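Local coordinates for adhesion G-protein coupled receptor G6 (Danio rerio, PDB 6V55) that is an adhesion G-protein-coupled receptor whose calcium-binding extracellular region probably serves cell adhesion and the signalling that controls myelination, at residues Y458-Q469 and N480-N488; G68-G76 and G332-P340. One frame throughout, in Å; residues are numbered along the deposited sequence.

Contact 1 (Y458-Q469 and N480-N488). With NAG (2-acetamido-2-deoxy-beta-D-glucopyranose), chain N; NAG (2-acetamido-2-deoxy-beta-D-glucopyranose), chain I; NAG (2-acetamido-2-deoxy-beta-D-glucopyranose), chain K.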
loop_
_atom_site.group_PDB
_atom_site.type_symbol
_atom_site.label_atom_id
_atom_site.label_comp_id
_atom_site.label_asym_id
_atom_site.label_seq_id
_atom_site.Cartn_x
_atom_site.Cartn_y
_atom_site.Cartn_z
ATOM N N TYR A 458 -11.038 -14.984 1.397
ATOM C CA TYR A 458 -9.682 -15.534 1.541
ATOM C C TYR A 458 -8.857 -14.958 0.403
ATOM O O TYR A 458 -8.802 -15.535 -0.687
ATOM C CB TYR A 458 -9.673 -17.054 1.520
ATOM C CG TYR A 458 -10.176 -17.637 2.799
ATOM C CD1 TYR A 458 -9.290 -18.029 3.794
ATOM C CD2 TYR A 458 -11.545 -17.768 3.030
ATOM C CE1 TYR A 458 -9.759 -18.547 4.996
ATOM C CE2 TYR A 458 -12.028 -18.280 4.228
ATOM C CZ TYR A 458 -11.128 -18.669 5.211
ATOM O OH TYR A 458 -11.603 -19.179 6.409
ATOM N N ARG A 459 -8.219 -13.823 0.648
ATOM C CA ARG A 459 -7.557 -13.072 -0.408
ATOM C C ARG A 459 -6.063 -13.382 -0.387
ATOM O O ARG A 459 -5.340 -12.963 0.521
ATOM C CB ARG A 459 -7.830 -11.584 -0.248
ATOM C CG ARG A 459 -9.222 -11.195 -0.619
ATOM C CD ARG A 459 -9.261 -9.752 -1.033
ATOM N NE ARG A 459 -10.639 -9.284 -1.137
ATOM C CZ ARG A 459 -10.990 -8.002 -1.238
ATOM N NH1 ARG A 459 -10.055 -7.058 -1.262
ATOM N NH2 ARG A 459 -12.276 -7.662 -1.328
ATOM N N TRP A 460 -5.616 -14.103 -1.372
ATOM C CA TRP A 460 -4.238 -14.560 -1.346
ATOM C C TRP A 460 -3.395 -13.604 -2.164
ATOM O O TRP A 460 -3.781 -13.282 -3.288
ATOM C CB TRP A 460 -4.137 -15.966 -1.919
ATOM C CG TRP A 460 -5.077 -16.929 -1.288
ATOM C CD1 TRP A 460 -6.337 -17.269 -1.716
ATOM C CD2 TRP A 460 -4.846 -17.677 -0.092
ATOM N NE1 TRP A 460 -6.910 -18.173 -0.847
ATOM C CE2 TRP A 460 -6.013 -18.446 0.153
ATOM C CE3 TRP A 460 -3.777 -17.754 0.814
ATOM C CZ2 TRP A 460 -6.134 -19.291 1.248
ATOM C CZ3 TRP A 460 -3.897 -18.607 1.907
ATOM C CH2 TRP A 460 -5.074 -19.366 2.107
ATOM N N PRO A 461 -2.274 -13.103 -1.646
ATOM C CA PRO A 461 -1.443 -12.173 -2.426
ATOM C C PRO A 461 -0.589 -12.902 -3.461
ATOM O O PRO A 461 -0.523 -14.132 -3.489
ATOM C CB PRO A 461 -0.572 -11.492 -1.361
ATOM C CG PRO A 461 -0.523 -12.467 -0.224
ATOM C CD PRO A 461 -1.804 -13.253 -0.258
ATOM N N GLU A 462 0.046 -12.102 -4.331
ATOM C CA GLU A 462 0.912 -12.612 -5.400
ATOM C C GLU A 462 2.115 -13.315 -4.799
ATOM O O GLU A 462 2.648 -12.876 -3.776
ATOM C CB GLU A 462 1.394 -11.458 -6.292
ATOM C CG GLU A 462 2.022 -11.843 -7.630
ATOM C CD GLU A 462 2.706 -10.658 -8.298
ATOM O OE1 GLU A 462 2.301 -9.513 -8.017
ATOM O OE2 GLU A 462 3.652 -10.863 -9.091
ATOM N N SER A 463 2.517 -14.440 -5.391
ATOM C CA SER A 463 3.549 -15.251 -4.756
ATOM C C SER A 463 4.502 -15.851 -5.772
ATOM O O SER A 463 4.080 -16.345 -6.819
ATOM C CB SER A 463 2.942 -16.390 -3.937
ATOM O OG SER A 463 1.899 -15.918 -3.103
ATOM N N ARG A 464 5.784 -15.875 -5.408
ATOM C CA ARG A 464 6.806 -16.629 -6.125
ATOM C C ARG A 464 6.526 -18.133 -5.998
ATOM O O ARG A 464 5.799 -18.551 -5.093
ATOM C CB ARG A 464 8.190 -16.248 -5.576
ATOM C CG ARG A 464 8.600 -14.818 -5.941
ATOM C CD ARG A 464 10.071 -14.525 -5.658
ATOM N NE ARG A 464 10.214 -13.489 -4.625
ATOM C CZ ARG A 464 10.796 -12.300 -4.795
ATOM N NH1 ARG A 464 11.333 -11.969 -5.970
ATOM N NH2 ARG A 464 10.849 -11.441 -3.775
ATOM N N PRO A 465 7.011 -18.952 -6.945
ATOM C CA PRO A 465 6.807 -20.413 -6.843
ATOM C C PRO A 465 7.452 -21.037 -5.607
ATOM O O PRO A 465 8.558 -20.662 -5.206
ATOM C CB PRO A 465 7.469 -20.945 -8.118
ATOM C CG PRO A 465 7.343 -19.840 -9.080
ATOM C CD PRO A 465 7.463 -18.566 -8.300
ATOM N N THR A 466 6.723 -22.019 -5.040
ATOM C CA THR A 466 6.948 -22.793 -3.794
ATOM C C THR A 466 6.797 -21.951 -2.521
ATOM O O THR A 466 7.079 -22.440 -1.424
ATOM C CB THR A 466 8.286 -23.562 -3.748
ATOM O OG1 THR A 466 9.340 -22.661 -3.405
ATOM C CG2 THR A 466 8.609 -24.282 -5.086
ATOM N N VAL A 467 6.304 -20.716 -2.622
ATOM C CA VAL A 467 5.961 -19.904 -1.455
ATOM C C VAL A 467 4.580 -20.322 -0.969
ATOM O O VAL A 467 3.657 -20.471 -1.778
ATOM C CB VAL A 467 5.992 -18.404 -1.813
ATOM C CG1 VAL A 467 5.228 -17.531 -0.820
ATOM C CG2 VAL A 467 7.413 -17.929 -1.980
ATOM N N THR A 468 4.442 -20.543 0.342
ATOM C CA THR A 468 3.144 -20.719 0.983
ATOM C C THR A 468 2.766 -19.432 1.710
ATOM O O THR A 468 3.577 -18.887 2.467
ATOM C CB THR A 468 3.185 -21.910 1.945
ATOM O OG1 THR A 468 3.340 -23.107 1.182
ATOM C CG2 THR A 468 1.897 -22.019 2.769
ATOM N N GLN A 469 1.552 -18.937 1.457
ATOM C CA GLN A 469 1.037 -17.736 2.102
ATOM C C GLN A 469 -0.024 -18.077 3.134
ATOM O O GLN A 469 -0.773 -19.034 2.970
ATOM C CB GLN A 469 0.425 -16.793 1.079
ATOM C CG GLN A 469 1.417 -16.326 0.098
ATOM C CD GLN A 469 1.955 -14.963 0.435
ATOM O OE1 GLN A 469 1.772 -14.451 1.554
ATOM N NE2 GLN A 469 2.638 -14.355 -0.534
ATOM N N ASN A 480 -5.005 -19.690 11.120
ATOM C CA ASN A 480 -4.719 -19.346 9.733
ATOM C C ASN A 480 -5.230 -20.397 8.753
ATOM O O ASN A 480 -5.419 -21.572 9.089
ATOM C CB ASN A 480 -3.219 -19.229 9.464
ATOM C CG ASN A 480 -2.511 -18.301 10.394
ATOM O OD1 ASN A 480 -3.054 -17.286 10.822
ATOM N ND2 ASN A 480 -1.249 -18.651 10.702
ATOM N N ALA A 481 -5.391 -19.964 7.506
ATOM C CA ALA A 481 -5.477 -20.836 6.346
ATOM C C ALA A 481 -4.202 -20.659 5.542
ATOM O O ALA A 481 -3.472 -19.688 5.740
ATOM C CB ALA A 481 -6.695 -20.500 5.481
ATOM N N SER A 482 -3.923 -21.598 4.635
ATOM C CA SER A 482 -2.705 -21.521 3.832
ATOM C C SER A 482 -2.960 -22.005 2.413
ATOM O O SER A 482 -3.854 -22.815 2.175
ATOM C CB SER A 482 -1.548 -22.320 4.441
ATOM O OG SER A 482 -1.725 -23.698 4.183
ATOM N N ARG A 483 -2.173 -21.467 1.472
ATOM C CA ARG A 483 -2.216 -21.825 0.052
ATOM C C ARG A 483 -0.809 -21.734 -0.519
ATOM O O ARG A 483 -0.063 -20.804 -0.197
ATOM C CB ARG A 483 -3.149 -20.916 -0.759
ATOM C CG ARG A 483 -3.807 -21.592 -1.940
ATOM C CD ARG A 483 -4.697 -20.639 -2.728
ATOM N NE ARG A 483 -5.445 -21.305 -3.796
ATOM C CZ ARG A 483 -6.123 -20.654 -4.746
ATOM N NH1 ARG A 483 -6.127 -19.322 -4.765
ATOM N NH2 ARG A 483 -6.791 -21.328 -5.680
ATOM N N THR A 484 -0.446 -22.694 -1.371
ATOM C CA THR A 484 0.901 -22.781 -1.928
ATOM C C THR A 484 0.861 -22.560 -3.433
ATOM O O THR A 484 0.017 -23.137 -4.131
ATOM C CB THR A 484 1.544 -24.134 -1.602
ATOM O OG1 THR A 484 1.490 -24.345 -0.189
ATOM C CG2 THR A 484 3.015 -24.168 -2.029
ATOM N N CYS A 485 1.748 -21.693 -3.916
ATOM C CA CYS A 485 2.025 -21.501 -5.337
ATOM C C CYS A 485 2.975 -22.612 -5.793
ATOM O O CYS A 485 4.176 -22.560 -5.514
ATOM C CB CYS A 485 2.639 -20.120 -5.550
ATOM S SG CYS A 485 2.969 -19.696 -7.269
ATOM N N MET A 486 2.450 -23.611 -6.520
ATOM C CA MET A 486 3.181 -24.816 -6.920
ATOM C C MET A 486 3.694 -24.725 -8.356
ATOM O O MET A 486 3.201 -23.942 -9.170
ATOM C CB MET A 486 2.293 -26.055 -6.815
ATOM C CG MET A 486 1.570 -26.188 -5.520
ATOM S SD MET A 486 2.314 -27.419 -4.457
ATOM C CE MET A 486 1.980 -28.915 -5.394
ATOM N N ILE A 487 4.654 -25.596 -8.679
ATOM C CA ILE A 487 5.172 -25.746 -10.041
ATOM C C ILE A 487 4.598 -27.007 -10.681
ATOM O O ILE A 487 4.840 -28.128 -10.205
ATOM C CB ILE A 487 6.698 -25.802 -10.060
ATOM C CG1 ILE A 487 7.241 -24.470 -9.601
ATOM C CG2 ILE A 487 7.199 -26.133 -11.452
ATOM C CD1 ILE A 487 8.605 -24.591 -9.188
ATOM N N ASN A 488 3.851 -26.818 -11.768
ATOM C CA ASN A 488 3.431 -27.926 -12.614
ATOM C C ASN A 488 4.656 -28.483 -13.329
ATOM O O ASN A 488 5.209 -27.837 -14.219
ATOM C CB ASN A 488 2.390 -27.454 -13.619
ATOM C CG ASN A 488 2.018 -28.527 -14.590
ATOM O OD1 ASN A 488 1.835 -29.676 -14.204
ATOM N ND2 ASN A 488 1.912 -28.173 -15.863
HETATM C C1 NAG N . -0.272 -17.989 11.543
HETATM C C2 NAG N . 0.264 -18.926 12.643
HETATM C C3 NAG N . 1.407 -18.248 13.427
HETATM C C4 NAG N . 2.488 -17.677 12.507
HETATM C C5 NAG N . 1.893 -16.812 11.389
HETATM C C6 NAG N . 2.924 -16.426 10.349
HETATM C C7 NAG N . -1.542 -20.440 13.361
HETATM C C8 NAG N . -2.587 -20.712 14.404
HETATM N N2 NAG N . -0.800 -19.340 13.548
HETATM O O3 NAG N . 2.002 -19.206 14.299
HETATM O O4 NAG N . 3.418 -16.896 13.258
HETATM O O5 NAG N . 0.846 -17.523 10.701
HETATM O O6 NAG N . 2.353 -15.811 9.201
HETATM O O7 NAG N . -1.388 -21.175 12.382
HETATM C C1 NAG I . -0.016 -26.102 -19.460
HETATM C C2 NAG I . -0.819 -27.037 -18.524
HETATM C C3 NAG I . -2.298 -26.605 -18.479
HETATM C C4 NAG I . -2.439 -25.116 -18.164
HETATM C C5 NAG I . -1.583 -24.276 -19.123
HETATM C C6 NAG I . -1.605 -22.790 -18.821
HETATM C C7 NAG I . -0.632 -29.487 -18.190
HETATM C C8 NAG I . -0.461 -30.809 -18.884
HETATM N N2 NAG I . -0.687 -28.413 -18.988
HETATM O O3 NAG I . -3.003 -27.371 -17.509
HETATM O O4 NAG I . -3.806 -24.718 -18.241
HETATM O O5 NAG I . -0.209 -24.706 -19.054
HETATM O O6 NAG I . -0.313 -22.278 -18.513
HETATM O O7 NAG I . -0.732 -29.401 -16.966
HETATM C C1 NAG K . -3.186 -26.165 11.829
HETATM C C2 NAG K . -1.997 -25.601 11.024
HETATM C C3 NAG K . -0.763 -26.520 11.145
HETATM C C4 NAG K . -0.422 -26.787 12.611
HETATM C C5 NAG K . -1.650 -27.351 13.343
HETATM C C6 NAG K . -1.426 -27.589 14.825
HETATM C C7 NAG K . -2.336 -24.183 9.057
HETATM C C8 NAG K . -2.775 -24.119 7.627
HETATM N N2 NAG K . -2.371 -25.393 9.632
HETATM O O3 NAG K . 0.361 -25.915 10.508
HETATM O O4 NAG K . 0.696 -27.666 12.726
HETATM O O5 NAG K . -2.762 -26.439 13.215
HETATM O O6 NAG K . -1.666 -26.436 15.625
HETATM O O7 NAG K . -1.950 -23.181 9.666
#
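The hydroxyls of Thr468 and Thr484 meet across the strands at 2.6 Å between the two OG1 atoms, a hydrogen bond in which either may donate. In both residues OG1 stands anti to the carbonyl carbon (chi1 -67° for Thr468), which brings the hydroxyls together over one face of the sheet and leaves each methyl anti to its own backbone N. Four backbone bonds fix the register. Thr466 N gives to Cys485 O at 2.6 Å, and Cys485 N bonds Val467 O at 3.1 Å. Beyond the threonines, Gln469 N reaches Arg483 O at 3.0 Å, and Arg483 N returns to Gln469 O at 3.2 Å. This is an antiparallel beta hairpin of strands 468-472 and 480-488, entered through a type II turn from Arg464 to Val467; strand 493-496 extends the sheet on the far edge of 480-488.

On the face opposite the threonines, Arg483 lies over the indole of Trp460. Its CB sits 3.5 Å from the centroid of the six-membered ring and only 8° off the normal, a CH-pi contact. From there the extended chain crosses the indole at about a right angle to place its guanidinium beside Asp452, which takes a salt bridge from NH1, while Trp496 adds a cation-pi contact. The edge of the Trp460 ring meets the carbonyl carbon of Ala481, whose CB also packs 3.7 Å from CE1 of Tyr458. At the other end Pro465 CB rests 3.8 Å from Ile487 CG1, with Thr466 CG2 near the tip of the same isoleucine. Between these patches, Cys485 SG lies against the carbonyls of Ser463 and Arg464 and is joined in a disulfide to Cys449. Asn480 carries an N-linked sugar on ND2.

Contact 2 (G68-G76 and G332-P340)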
loop_
_atom_site.group_PDB
_atom_site.type_symbol
_atom_site.label_atom_id
_atom_site.label_comp_id
_atom_site.label_asym_id
_atom_site.label_seq_id
_atom_site.Cartn_x
_atom_site.Cartn_y
_atom_site.Cartn_z
ATOM N N GLY A 68 12.268 -0.982 -8.360
ATOM C CA GLY A 68 12.641 -1.842 -9.472
ATOM C C GLY A 68 13.433 -3.070 -9.077
ATOM O O GLY A 68 13.463 -4.045 -9.837
ATOM N N THR A 69 14.035 -3.061 -7.884
ATOM C CA THR A 69 14.917 -4.128 -7.445
ATOM C C THR A 69 14.523 -4.776 -6.123
ATOM O O THR A 69 15.047 -5.854 -5.813
ATOM C CB THR A 69 16.355 -3.606 -7.325
ATOM O OG1 THR A 69 16.337 -2.337 -6.664
ATOM C CG2 THR A 69 16.985 -3.452 -8.704
ATOM N N SER A 70 13.640 -4.170 -5.330
ATOM C CA SER A 70 13.225 -4.800 -4.088
ATOM C C SER A 70 11.728 -4.620 -3.887
ATOM O O SER A 70 11.032 -3.978 -4.680
ATOM C CB SER A 70 14.000 -4.260 -2.880
ATOM O OG SER A 70 14.164 -2.856 -2.936
ATOM N N ASP A 71 11.253 -5.173 -2.778
ATOM C CA ASP A 71 9.848 -5.391 -2.480
ATOM C C ASP A 71 9.802 -5.582 -0.974
ATOM O O ASP A 71 10.435 -6.514 -0.467
ATOM C CB ASP A 71 9.343 -6.632 -3.230
ATOM C CG ASP A 71 7.854 -6.900 -3.046
ATOM O OD1 ASP A 71 7.416 -7.312 -1.940
ATOM O OD2 ASP A 71 7.112 -6.737 -4.040
ATOM N N ALA A 72 9.100 -4.728 -0.236
ATOM C CA ALA A 72 9.055 -4.924 1.200
ATOM C C ALA A 72 7.672 -4.631 1.760
ATOM O O ALA A 72 7.046 -3.637 1.379
ATOM C CB ALA A 72 10.083 -4.055 1.889
ATOM N N LYS A 73 7.217 -5.477 2.697
ATOM C CA LYS A 73 5.906 -5.343 3.328
ATOM C C LYS A 73 6.031 -4.664 4.687
ATOM O O LYS A 73 7.047 -4.788 5.366
ATOM C CB LYS A 73 5.215 -6.698 3.484
ATOM C CG LYS A 73 6.064 -7.789 4.112
ATOM C CD LYS A 73 5.302 -9.096 4.281
ATOM C CE LYS A 73 6.228 -10.188 4.845
ATOM N NZ LYS A 73 5.499 -11.494 5.109
ATOM N N PHE A 74 4.987 -3.924 5.073
ATOM C CA PHE A 74 4.987 -3.099 6.278
ATOM C C PHE A 74 3.605 -3.144 6.925
ATOM O O PHE A 74 2.587 -3.096 6.230
ATOM C CB PHE A 74 5.313 -1.624 5.977
ATOM C CG PHE A 74 6.674 -1.384 5.389
ATOM C CD1 PHE A 74 7.762 -1.087 6.215
ATOM C CD2 PHE A 74 6.868 -1.407 4.007
ATOM C CE1 PHE A 74 9.026 -0.843 5.682
ATOM C CE2 PHE A 74 8.131 -1.172 3.458
ATOM C CZ PHE A 74 9.214 -0.887 4.304
ATOM N N CYS A 75 3.570 -3.210 8.254
ATOM C CA CYS A 75 2.341 -3.013 9.013
ATOM C C CYS A 75 2.712 -2.481 10.390
ATOM O O CYS A 75 3.873 -2.164 10.654
ATOM C CB CYS A 75 1.537 -4.296 9.161
ATOM S SG CYS A 75 2.504 -5.658 9.855
ATOM N N GLY A 76 1.719 -2.436 11.276
ATOM C CA GLY A 76 1.942 -1.934 12.621
ATOM C C GLY A 76 2.254 -0.452 12.581
ATOM O O GLY A 76 1.571 0.327 11.904
ATOM N N GLY A 332 11.724 -11.391 9.709
ATOM C CA GLY A 332 11.598 -12.564 8.857
ATOM C C GLY A 332 11.883 -12.291 7.389
ATOM O O GLY A 332 12.841 -11.589 7.023
ATOM N N CYS A 333 11.037 -12.878 6.553
ATOM C CA CYS A 333 11.010 -12.556 5.135
ATOM C C CYS A 333 10.514 -11.125 4.927
ATOM O O CYS A 333 9.495 -10.721 5.493
ATOM C CB CYS A 333 10.097 -13.544 4.406
ATOM S SG CYS A 333 9.821 -13.106 2.655
ATOM N N ALA A 334 11.227 -10.349 4.107
ATOM C CA ALA A 334 10.796 -8.965 3.898
ATOM C C ALA A 334 9.819 -8.788 2.739
ATOM O O ALA A 334 9.067 -7.813 2.738
ATOM C CB ALA A 334 11.992 -8.037 3.681
ATOM N N SER A 335 9.792 -9.686 1.758
ATOM C CA SER A 335 8.950 -9.486 0.590
ATOM C C SER A 335 7.544 -10.014 0.817
ATOM O O SER A 335 7.351 -11.081 1.413
ATOM C CB SER A 335 9.546 -10.168 -0.629
ATOM O OG SER A 335 8.900 -9.705 -1.801
ATOM N N GLY A 336 6.557 -9.272 0.301
ATOM C CA GLY A 336 5.174 -9.718 0.324
ATOM C C GLY A 336 4.854 -10.822 -0.649
ATOM O O GLY A 336 3.800 -11.452 -0.529
ATOM N N LEU A 337 5.745 -11.056 -1.617
ATOM C CA LEU A 337 5.651 -12.175 -2.539
ATOM C C LEU A 337 6.114 -13.484 -1.918
ATOM O O LEU A 337 5.845 -14.558 -2.467
ATOM C CB LEU A 337 6.494 -11.887 -3.791
ATOM C CG LEU A 337 6.124 -10.670 -4.639
ATOM C CD1 LEU A 337 7.350 -10.044 -5.245
ATOM C CD2 LEU A 337 5.171 -11.075 -5.740
ATOM N N GLY A 338 6.821 -13.426 -0.805
ATOM C CA GLY A 338 7.480 -14.601 -0.287
ATOM C C GLY A 338 8.972 -14.549 -0.538
ATOM O O GLY A 338 9.481 -13.739 -1.321
ATOM N N CYS A 339 9.691 -15.412 0.174
ATOM C CA CYS A 339 11.142 -15.535 0.057
ATOM C C CYS A 339 11.450 -17.007 -0.193
ATOM O O CYS A 339 11.731 -17.745 0.759
ATOM C CB CYS A 339 11.862 -15.043 1.311
ATOM S SG CYS A 339 11.601 -13.276 1.697
ATOM N N PRO A 340 11.365 -17.471 -1.440
ATOM C CA PRO A 340 11.639 -18.886 -1.717
ATOM C C PRO A 340 13.130 -19.181 -1.762
ATOM O O PRO A 340 13.962 -18.314 -2.034
ATOM C CB PRO A 340 11.006 -19.104 -3.094
ATOM C CG PRO A 340 11.165 -17.782 -3.752
ATOM C CD PRO A 340 10.999 -16.745 -2.670
#
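Asp71 faces the loop 332-340 with a carboxylate oxygen, OD1, that accepts two hydrogen bonds from the same side of its plane. Ser335 OG donates at 2.8 Å, arriving 61° out of the carboxylate plane. Gly336 N donates at 3.1 Å, nearly along the C-O axis of OD1. The aspartate is set for this by a first torsion of -177°, which swings CG away from the backbone N and across to the loop. Its other oxygen, OD2, lies 3.5 Å from Leu337 CD1, the leucine side chain crossing the aspartate at about a right angle.

A third bond comes from the main chain: Lys73 N meets Ala334 O at 3.0 Å. Strand 71-74 is an outermost strand of the five-stranded sheet of the CUB domain, and this bond uses an edge N-H to catch the loop, with Ala72 CA making a C-H...O contact to the same Ala334 O. On the loop's side a type I turn from Ser335 to Gly338 presents the Gly336 N-H, and the disulfide Cys333-Cys339 closes the base of the loop.

Around this compact centre the contact thins. Ala334 is exposed and contributes chiefly its carbonyl. The long, extended Lys73 side chain runs past the loop backbone, CG lying 3.3 Å from Ala334 O and CE 3.4 Å from Cys333 O; its ammonium finds a hydrogen bond on Gly57 O.

Every hydrogen bond across the two segments is made between a neutral donor and either a carboxylate or a carbonyl oxygen. Two neutral donors on one oxygen would probably favour an ionised Asp71, and the docking of this loop on the CUB edge accordingly rests on directional hydrogen bonds, without a salt bridge between the segments.

How the contacts relate
The centres of contacts 1 and 2 are about 14 Å apart, and the loop 332-340 touches both. While its turn is held by the CUB strand in contact 2, its carbonyls meet contact 1: Gln469 NE2 lies 3.1 Å from Gly336 O, and Arg464 N 3.2 Å from Leu337 O, both probably hydrogen bonds. Gly336 thus gives its N-H to one contact and its carbonyl to the other. The side chain of Arg464 packs by Ser335, one of the two donors to Asp71. Neither contact forms the calcium site, which involves Glu53 and Asp61 and lies about 14 Å from the Tyr458 side chain.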